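Long-range contacts in farnesyl pyrophosphate synthase (Pseudomonas aeruginosa, PDB 3ZOU), which catalyses the condensation of geranyl diphosphate with isopentenyl diphosphate to farnesyl diphosphate, a chain-elongation step of isoprenoid synthesis: residues 56-61 against 275-280; 50-55 against 67-72; 219-224 against 261-266. All coordinates share one frame; numbering follows the deposited sequence.

Overall arrangement
The three contacts lie in one mainly helical polyprenyl synthase chain. Contacts 1 and 2 share helix 47-58 and have centres about 15 Å apart. Contact 2 uses the middle of this helix, where it packs against helix 67-85 in the interior. Contact 1 uses its C-terminal end at the surface, where the loop before helix 282-293 meets it. Contact 3 pairs helix 202-227 with helix 256-273, its centre about 24 Å from each of the others. Its segments follow contact 2 in sequence and fall between the two segments of contact 1. Contact 1 thus brings the late part of the chain back to an early helix, while contact 3 lies beside a magnesium ion.

Contact 1: residues 56-61 against 275-280; sequences CEALGG and DGFPPS
Ser-280 meets the C-terminal end of helix 47-58 at Glu-57 and Ala-58. Its CB lies 3.2 Å from Glu-57 O. From there OG, set between the backbone N and the carbonyl carbon (chi1 59°), donates a hydrogen bond to the same Glu-57 O at 2.9 Å. The C=O...OG angle is 135°, and OG is tilted from the carbonyl plane. OG is also 3.5 Å from Ala-58 O. Gly-60 N donates to Glu-57 O from the opposite face, so two donors grip this oxygen. The Gly-60 bond belongs to the Schellman motif that ends the helix, with Gly-60 at positive phi.

Beside the serine, the Phe-277 ring has Ala-58 O at its edge. Its CE2 touches Leu-59 CD2 at 3.6 Å. The ring also touches Ala-207 and Leu-208 of helix 202-227. A water donates to both Glu-57 OE1 (2.8 Å) and Ser-280 O (2.7 Å). Glu-57 OE2 and Tyr-6 OH share a hydrogen bond. The chemistry is mixed: polar bonds at the helix end, with an aromatic-aliphatic contact beside them. Ser-280, in a short 3-10 turn far along the chain, adds a second donor to Glu-57 O, an acceptor of the Schellman motif.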
loop_
_atom_site.group_PDB
_atom_site.type_symbol
_atom_site.label_atom_id
_atom_site.label_comp_id
_atom_site.label_asym_id
_atom_site.label_seq_id
_atom_site.Cartn_x
_atom_site.Cartn_y
_atom_site.Cartn_z
ATOM N N CYS A 56 21.751 -8.810 -2.738
ATOM C CA CYS A 56 22.548 -7.640 -3.003
ATOM C C CYS A 56 24.042 -8.085 -2.950
ATOM O O CYS A 56 24.771 -7.807 -3.928
ATOM C CB CYS A 56 22.250 -6.597 -1.980
ATOM S SG CYS A 56 23.168 -5.061 -2.181
ATOM N N GLU A 57 24.443 -8.813 -1.917
ATOM C CA GLU A 57 25.865 -9.310 -1.789
ATOM C C GLU A 57 26.229 -10.285 -2.887
ATOM O O GLU A 57 27.387 -10.285 -3.394
ATOM C CB GLU A 57 26.140 -9.915 -0.430
ATOM C CG GLU A 57 26.010 -8.976 0.722
ATOM C CD GLU A 57 26.348 -9.727 2.057
ATOM O OE1 GLU A 57 27.232 -10.595 2.087
ATOM O OE2 GLU A 57 25.682 -9.527 3.065
ATOM N N ALA A 58 25.285 -11.102 -3.316
ATOM C CA ALA A 58 25.507 -12.094 -4.351
ATOM C C ALA A 58 25.983 -11.442 -5.616
ATOM O O ALA A 58 26.724 -12.055 -6.410
ATOM C CB ALA A 58 24.249 -12.919 -4.634
ATOM N N LEU A 59 25.526 -10.199 -5.866
ATOM C CA LEU A 59 25.896 -9.456 -7.091
ATOM C C LEU A 59 26.994 -8.468 -6.820
ATOM O O LEU A 59 27.226 -7.600 -7.658
ATOM C CB LEU A 59 24.682 -8.713 -7.701
ATOM C CG LEU A 59 23.555 -9.654 -8.169
ATOM C CD1 LEU A 59 22.470 -8.848 -8.851
ATOM C CD2 LEU A 59 23.945 -10.805 -9.062
ATOM N N GLY A 60 27.626 -8.593 -5.657
ATOM C CA GLY A 60 28.766 -7.721 -5.248
ATOM C C GLY A 60 28.436 -6.378 -4.637
ATOM O O GLY A 60 29.344 -5.529 -4.492
ATOM N N GLY A 61 27.166 -6.124 -4.281
ATOM C CA GLY A 61 26.823 -4.871 -3.626
ATOM C C GLY A 61 27.077 -4.873 -2.154
ATOM O O GLY A 61 26.926 -5.876 -1.503
ATOM N N ASP A 275 24.756 -21.447 -9.930
ATOM C CA ASP A 275 25.999 -21.921 -10.572
ATOM C C ASP A 275 26.633 -20.775 -11.315
ATOM O O ASP A 275 25.969 -19.984 -12.028
ATOM C CB ASP A 275 25.752 -23.119 -11.487
ATOM C CG ASP A 275 25.572 -24.392 -10.711
ATOM O OD1 ASP A 275 26.074 -24.476 -9.552
ATOM O OD2 ASP A 275 24.953 -25.324 -11.284
ATOM N N GLY A 276 27.918 -20.604 -11.115
ATOM C CA GLY A 276 28.570 -19.472 -11.769
ATOM C C GLY A 276 28.543 -18.182 -10.989
ATOM O O GLY A 276 29.332 -17.272 -11.268
ATOM N N PHE A 277 27.682 -18.064 -9.975
ATOM C CA PHE A 277 27.821 -16.931 -9.109
ATOM C C PHE A 277 29.081 -17.110 -8.266
ATOM O O PHE A 277 29.451 -18.228 -7.907
ATOM C CB PHE A 277 26.621 -16.766 -8.162
ATOM C CG PHE A 277 25.408 -16.161 -8.804
ATOM C CD1 PHE A 277 24.716 -16.825 -9.796
ATOM C CD2 PHE A 277 24.950 -14.943 -8.386
ATOM C CE1 PHE A 277 23.569 -16.288 -10.375
ATOM C CE2 PHE A 277 23.793 -14.393 -8.969
ATOM C CZ PHE A 277 23.118 -15.063 -9.943
ATOM N N PRO A 278 29.665 -15.993 -7.857
ATOM C CA PRO A 278 30.865 -16.060 -7.052
ATOM C C PRO A 278 30.629 -16.488 -5.621
ATOM O O PRO A 278 29.480 -16.755 -5.191
ATOM C CB PRO A 278 31.373 -14.618 -7.070
ATOM C CG PRO A 278 30.158 -13.779 -7.227
ATOM C CD PRO A 278 29.259 -14.587 -8.118
ATOM N N PRO A 279 31.719 -16.536 -4.820
ATOM C CA PRO A 279 31.563 -16.892 -3.431
ATOM C C PRO A 279 30.652 -15.968 -2.607
ATOM O O PRO A 279 30.167 -16.378 -1.533
ATOM C CB PRO A 279 33.019 -16.832 -2.904
ATOM C CG PRO A 279 33.765 -17.348 -4.067
ATOM C CD PRO A 279 33.169 -16.552 -5.211
ATOM N N SER A 280 30.479 -14.716 -3.028
ATOM C CA SER A 280 29.654 -13.795 -2.254
ATOM C C SER A 280 28.156 -14.271 -2.275
ATOM O O SER A 280 27.347 -13.744 -1.489
ATOM C CB SER A 280 29.738 -12.352 -2.781
ATOM O OG SER A 280 29.333 -12.321 -4.110
HETATM O O HOH W 1 28.590 -12.491 0.570
#

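Contact 2: residues 50-55 against 67-72; sequences LLAYAA and DAAACA
Ala-52 and Tyr-53 on helix 47-58 pack against Asp-67, Ala-69 and Ala-70 on helix 67-85, two consecutive helices of the mainly helical prenyl synthase fold. The short segments run antiparallel at 156°, with their axes 8.5 Å apart. Small residues permit this spacing. Ala-52 CB touches Ala-69 CB at 4.3 Å, and it comes to 4.1 Å from Ala-70 N. Tyr-53 spans the gap beside the alanines. With CG anti to the carbonyl carbon (chi1 -72°), its ring reaches across to the other helix. Its CZ lies 3.7 Å from Ala-70 CB, which approaches obliquely.

Helix 67-85 carries Asp-84 near its C-terminal end. Asp-84 binds magnesium together with Asp-90, in the first aspartate-rich motif of this family. The present contact is thus in the N-terminal part of a helix that leads to the metal site. Leu-50, on a different side of its own helix, touches the bound benzoxazolone fragment.

The hydroxyl of Tyr-53 donates to Asp-67 OD1 at 2.8 Å. OD1 lies in the plane of the ring at its edge, and the carboxylate is turned 87° against the ring. The donor comes from the anti side of OD1, somewhat out of the carboxylate plane. Arg-13 of helix 3-19 forms a salt bridge to the same oxygen through NE and also packs on Tyr-53.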
loop_
_atom_site.group_PDB
_atom_site.type_symbol
_atom_site.label_atom_id
_atom_site.label_comp_id
_atom_site.label_asym_id
_atom_site.label_seq_id
_atom_site.Cartn_x
_atom_site.Cartn_y
_atom_site.Cartn_z
ATOM N N LEU A 50 16.874 -10.904 5.038
ATOM C CA LEU A 50 18.089 -11.778 4.814
ATOM C C LEU A 50 18.266 -11.927 3.308
ATOM O O LEU A 50 19.330 -11.796 2.717
ATOM C CB LEU A 50 17.875 -13.103 5.494
ATOM C CG LEU A 50 19.103 -14.071 5.613
ATOM C CD1 LEU A 50 18.791 -15.145 6.615
ATOM C CD2 LEU A 50 19.399 -14.648 4.276
ATOM N N LEU A 51 17.159 -12.262 2.626
ATOM C CA LEU A 51 17.173 -12.490 1.213
ATOM C C LEU A 51 17.617 -11.246 0.455
ATOM O O LEU A 51 18.332 -11.337 -0.545
ATOM C CB LEU A 51 15.806 -12.994 0.720
ATOM C CG LEU A 51 15.499 -14.464 1.056
ATOM C CD1 LEU A 51 14.029 -14.806 0.890
ATOM C CD2 LEU A 51 16.378 -15.408 0.245
ATOM N N ALA A 52 17.044 -10.085 0.811
ATOM C CA ALA A 52 17.429 -8.811 0.136
ATOM C C ALA A 52 18.925 -8.543 0.331
ATOM O O ALA A 52 19.594 -8.238 -0.628
ATOM C CB ALA A 52 16.580 -7.664 0.661
ATOM N N TYR A 53 19.401 -8.636 1.542
ATOM C CA TYR A 53 20.851 -8.390 1.783
ATOM C C TYR A 53 21.658 -9.417 1.005
ATOM O O TYR A 53 22.657 -9.069 0.370
ATOM C CB TYR A 53 21.175 -8.517 3.271
ATOM C CG TYR A 53 20.636 -7.350 4.067
ATOM C CD1 TYR A 53 20.952 -6.036 3.753
ATOM C CD2 TYR A 53 19.849 -7.548 5.192
ATOM C CE1 TYR A 53 20.497 -4.981 4.506
ATOM C CE2 TYR A 53 19.331 -6.481 5.921
ATOM C CZ TYR A 53 19.709 -5.194 5.602
ATOM O OH TYR A 53 19.207 -4.091 6.325
ATOM N N ALA A 54 21.242 -10.679 1.046
ATOM C CA ALA A 54 22.077 -11.751 0.476
ATOM C C ALA A 54 22.070 -11.609 -1.029
ATOM O O ALA A 54 23.083 -11.897 -1.689
ATOM C CB ALA A 54 21.639 -13.126 0.931
ATOM N N ALA A 55 20.926 -11.270 -1.662
ATOM C CA ALA A 55 20.917 -11.079 -3.086
ATOM C C ALA A 55 21.805 -9.877 -3.504
ATOM O O ALA A 55 22.451 -9.930 -4.566
ATOM C CB ALA A 55 19.457 -10.889 -3.586
ATOM N N ASP A 67 19.312 -1.687 2.489
ATOM C CA ASP A 67 18.531 -1.418 3.737
ATOM C C ASP A 67 17.066 -1.074 3.470
ATOM O O ASP A 67 16.187 -1.582 4.167
ATOM C CB ASP A 67 19.139 -0.261 4.542
ATOM C CG ASP A 67 20.413 -0.672 5.335
ATOM O OD1 ASP A 67 20.689 -1.851 5.568
ATOM O OD2 ASP A 67 21.157 0.270 5.800
ATOM N N ALA A 68 16.809 -0.204 2.525
ATOM C CA ALA A 68 15.390 0.193 2.274
ATOM C C ALA A 68 14.600 -0.994 1.733
ATOM O O ALA A 68 13.462 -1.226 2.157
ATOM C CB ALA A 68 15.311 1.388 1.373
ATOM N N ALA A 69 15.201 -1.746 0.825
ATOM C CA ALA A 69 14.609 -2.994 0.317
ATOM C C ALA A 69 14.237 -3.961 1.427
ATOM O O ALA A 69 13.101 -4.454 1.456
ATOM C CB ALA A 69 15.591 -3.682 -0.605
ATOM N N ALA A 70 15.144 -4.192 2.385
ATOM C CA ALA A 70 14.960 -5.061 3.508
ATOM C C ALA A 70 13.781 -4.559 4.355
ATOM O O ALA A 70 12.924 -5.344 4.724
ATOM C CB ALA A 70 16.267 -5.103 4.308
ATOM N N CYS A 71 13.754 -3.261 4.612
ATOM C CA CYS A 71 12.651 -2.717 5.394
ATOM C C CYS A 71 11.289 -2.854 4.704
ATOM O O CYS A 71 10.337 -3.322 5.290
ATOM C CB CYS A 71 12.841 -1.278 5.664
ATOM S SG CYS A 71 14.131 -0.871 6.888
ATOM N N ALA A 72 11.298 -2.562 3.430
ATOM C CA ALA A 72 10.027 -2.603 2.653
ATOM C C ALA A 72 9.463 -3.986 2.632
ATOM O O ALA A 72 8.258 -4.185 2.860
ATOM C CB ALA A 72 10.213 -2.061 1.273
#

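Contact 3: residues 219-224 against 261-266; sequences FQVQDD and GYALEL. With MG (magnesium ion), chain F.
Val-221 points from helix 202-227 toward helix 256-273 and meets three side chains there: Tyr-262, Ala-263 and Leu-266. Its two methyl groups divide the work. CG1, anti to the backbone N (chi1 177°), reaches Ala-263 CB at 4.0 Å. CG2, anti to the carbonyl carbon, touches Leu-266 CD1 at 3.7 Å and Tyr-262 CD2 at 3.8 Å. The valine and tyrosine side chains cross at about a right angle, and CG2 approaches the ring obliquely.

Within helix 256-273, Leu-266 CD1 lies over the centre of the Tyr-262 ring, one turn away. This methyl therefore packs on both the ring and the valine. Tyr-262 OH is hydrogen-bonded to Glu-175 OE2 of helix 171-196. Gln-222 takes a smaller part, with OE1 beside Ala-263 CB and NE2 hydrogen-bonded to Arg-294 O. No hydrogen bond joins the two segments directly. They run antiparallel at 155°, with axes 9.1 Å apart.

On another side of helix 202-227, Asp-224 binds a magnesium ion directly and Gln-220 reaches it through a water. Asp-224 OD1 lies 2.1 Å from the ion, and five waters fill the other positions, one of them at a long 2.5 Å. The water held by Gln-220 donates to both its O and its OE1, at 2.8 and 2.6 Å. The long-bound water donates to Asp-224 OD2, which also accepts from Tyr-250 N. The two bonds to OD2 would help hold the carboxylate, while Gln-220 positions a metal-bound water. In this family, the second aspartate-rich motif, DDxxD, starts with Asp-223 and Asp-224. Helix 202-227 thus packs through Val-221 on helix 256-273 and carries on another side the aspartate pair that opens this metal-binding motif.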
loop_
_atom_site.group_PDB
_atom_site.type_symbol
_atom_site.label_atom_id
_atom_site.label_comp_id
_atom_site.label_asym_id
_atom_site.label_seq_id
_atom_site.Cartn_x
_atom_site.Cartn_y
_atom_site.Cartn_z
ATOM N N PHE A 219 10.602 -24.250 1.406
ATOM C CA PHE A 219 10.173 -23.924 2.691
ATOM C C PHE A 219 8.817 -24.541 3.025
ATOM O O PHE A 219 8.630 -25.077 4.113
ATOM C CB PHE A 219 9.998 -22.437 2.886
ATOM C CG PHE A 219 9.696 -22.111 4.307
ATOM C CD1 PHE A 219 10.699 -22.254 5.276
ATOM C CD2 PHE A 219 8.411 -21.752 4.723
ATOM C CE1 PHE A 219 10.435 -22.011 6.632
ATOM C CE2 PHE A 219 8.147 -21.480 6.073
ATOM C CZ PHE A 219 9.162 -21.633 7.028
ATOM N N GLN A 220 7.914 -24.475 2.059
ATOM C CA GLN A 220 6.570 -24.972 2.297
ATOM C C GLN A 220 6.543 -26.509 2.378
ATOM O O GLN A 220 5.826 -27.078 3.213
ATOM C CB GLN A 220 5.618 -24.478 1.209
ATOM C CG GLN A 220 5.454 -22.973 1.250
ATOM C CD GLN A 220 4.860 -22.466 2.551
ATOM O OE1 GLN A 220 4.079 -23.142 3.238
ATOM N NE2 GLN A 220 5.312 -21.284 2.977
ATOM N N VAL A 221 7.323 -27.132 1.509
ATOM C CA VAL A 221 7.437 -28.617 1.533
ATOM C C VAL A 221 8.009 -29.067 2.860
ATOM O O VAL A 221 7.452 -29.979 3.561
ATOM C CB VAL A 221 8.254 -29.134 0.348
ATOM C CG1 VAL A 221 8.405 -30.677 0.448
ATOM C CG2 VAL A 221 7.676 -28.721 -0.995
ATOM N N GLN A 222 9.150 -28.471 3.253
ATOM C CA GLN A 222 9.766 -28.893 4.539
ATOM C C GLN A 222 8.858 -28.575 5.733
ATOM O O GLN A 222 8.809 -29.330 6.718
ATOM C CB GLN A 222 11.175 -28.279 4.699
ATOM C CG GLN A 222 11.939 -28.690 5.924
ATOM C CD GLN A 222 12.326 -30.174 5.883
ATOM O OE1 GLN A 222 12.161 -30.840 4.851
ATOM N NE2 GLN A 222 12.784 -30.685 6.989
ATOM N N ASP A 223 8.130 -27.461 5.717
ATOM C CA ASP A 223 7.226 -27.166 6.835
ATOM C C ASP A 223 6.151 -28.259 7.016
ATOM O O ASP A 223 5.862 -28.652 8.165
ATOM C CB ASP A 223 6.468 -25.863 6.616
ATOM C CG ASP A 223 7.232 -24.651 7.066
ATOM O OD1 ASP A 223 8.411 -24.777 7.488
ATOM O OD2 ASP A 223 6.679 -23.506 6.940
ATOM N N ASP A 224 5.612 -28.722 5.897
ATOM C CA ASP A 224 4.604 -29.771 5.864
ATOM C C ASP A 224 5.226 -31.050 6.419
ATOM O O ASP A 224 4.586 -31.781 7.208
ATOM C CB ASP A 224 4.038 -30.060 4.478
ATOM C CG ASP A 224 3.040 -28.993 3.987
ATOM O OD1 ASP A 224 2.795 -28.057 4.745
ATOM O OD2 ASP A 224 2.550 -29.183 2.860
ATOM N N GLY A 261 12.082 -36.234 -0.626
ATOM C CA GLY A 261 12.800 -36.206 -1.847
ATOM C C GLY A 261 12.680 -34.961 -2.681
ATOM O O GLY A 261 13.620 -34.440 -3.331
ATOM N N TYR A 262 11.419 -34.500 -2.748
ATOM C CA TYR A 262 11.123 -33.300 -3.461
ATOM C C TYR A 262 11.766 -32.061 -2.804
ATOM O O TYR A 262 12.229 -31.222 -3.507
ATOM C CB TYR A 262 9.609 -33.137 -3.512
ATOM C CG TYR A 262 9.087 -31.973 -4.357
ATOM C CD1 TYR A 262 9.612 -31.662 -5.625
ATOM C CD2 TYR A 262 8.037 -31.198 -3.866
ATOM C CE1 TYR A 262 9.094 -30.630 -6.397
ATOM C CE2 TYR A 262 7.519 -30.164 -4.642
ATOM C CZ TYR A 262 8.062 -29.880 -5.876
ATOM O OH TYR A 262 7.581 -28.822 -6.636
ATOM N N ALA A 263 11.817 -32.035 -1.505
ATOM C CA ALA A 263 12.501 -30.929 -0.785
ATOM C C ALA A 263 13.941 -30.865 -1.201
ATOM O O ALA A 263 14.449 -29.805 -1.529
ATOM C CB ALA A 263 12.367 -31.071 0.703
ATOM N N LEU A 264 14.590 -32.033 -1.293
ATOM C CA LEU A 264 15.968 -32.013 -1.800
ATOM C C LEU A 264 16.131 -31.545 -3.219
ATOM O O LEU A 264 17.055 -30.830 -3.577
ATOM C CB LEU A 264 16.659 -33.401 -1.652
ATOM C CG LEU A 264 16.713 -33.946 -0.235
ATOM C CD1 LEU A 264 17.531 -35.231 -0.256
ATOM C CD2 LEU A 264 17.304 -32.998 0.776
ATOM N N GLU A 265 15.196 -31.959 -4.078
ATOM C CA GLU A 265 15.207 -31.541 -5.469
ATOM C C GLU A 265 15.070 -30.021 -5.595
ATOM O O GLU A 265 15.728 -29.421 -6.427
ATOM C CB GLU A 265 14.080 -32.227 -6.250
ATOM C CG GLU A 265 14.277 -33.735 -6.326
ATOM C CD GLU A 265 13.120 -34.500 -6.900
ATOM O OE1 GLU A 265 11.975 -33.989 -6.980
ATOM O OE2 GLU A 265 13.393 -35.669 -7.224
ATOM N N LEU A 266 14.226 -29.424 -4.759
ATOM C CA LEU A 266 14.010 -27.954 -4.750
ATOM C C LEU A 266 15.288 -27.233 -4.271
ATOM O O LEU A 266 15.746 -26.268 -4.895
ATOM C CB LEU A 266 12.795 -27.571 -3.890
ATOM C CG LEU A 266 11.435 -28.036 -4.500
ATOM C CD1 LEU A 266 10.424 -27.981 -3.417
ATOM C CD2 LEU A 266 11.086 -27.170 -5.725
HETATM MG MG MG F . 1.669 -26.284 4.349
HETATM O O HOH W 2 3.377 -25.676 3.514
HETATM O O HOH W 3 1.289 -27.062 2.057
HETATM O O HOH W 4 2.447 -25.441 6.268
HETATM O O HOH W 5 0.094 -27.299 5.411
HETATM O O HOH W 6 0.778 -24.585 4.197
#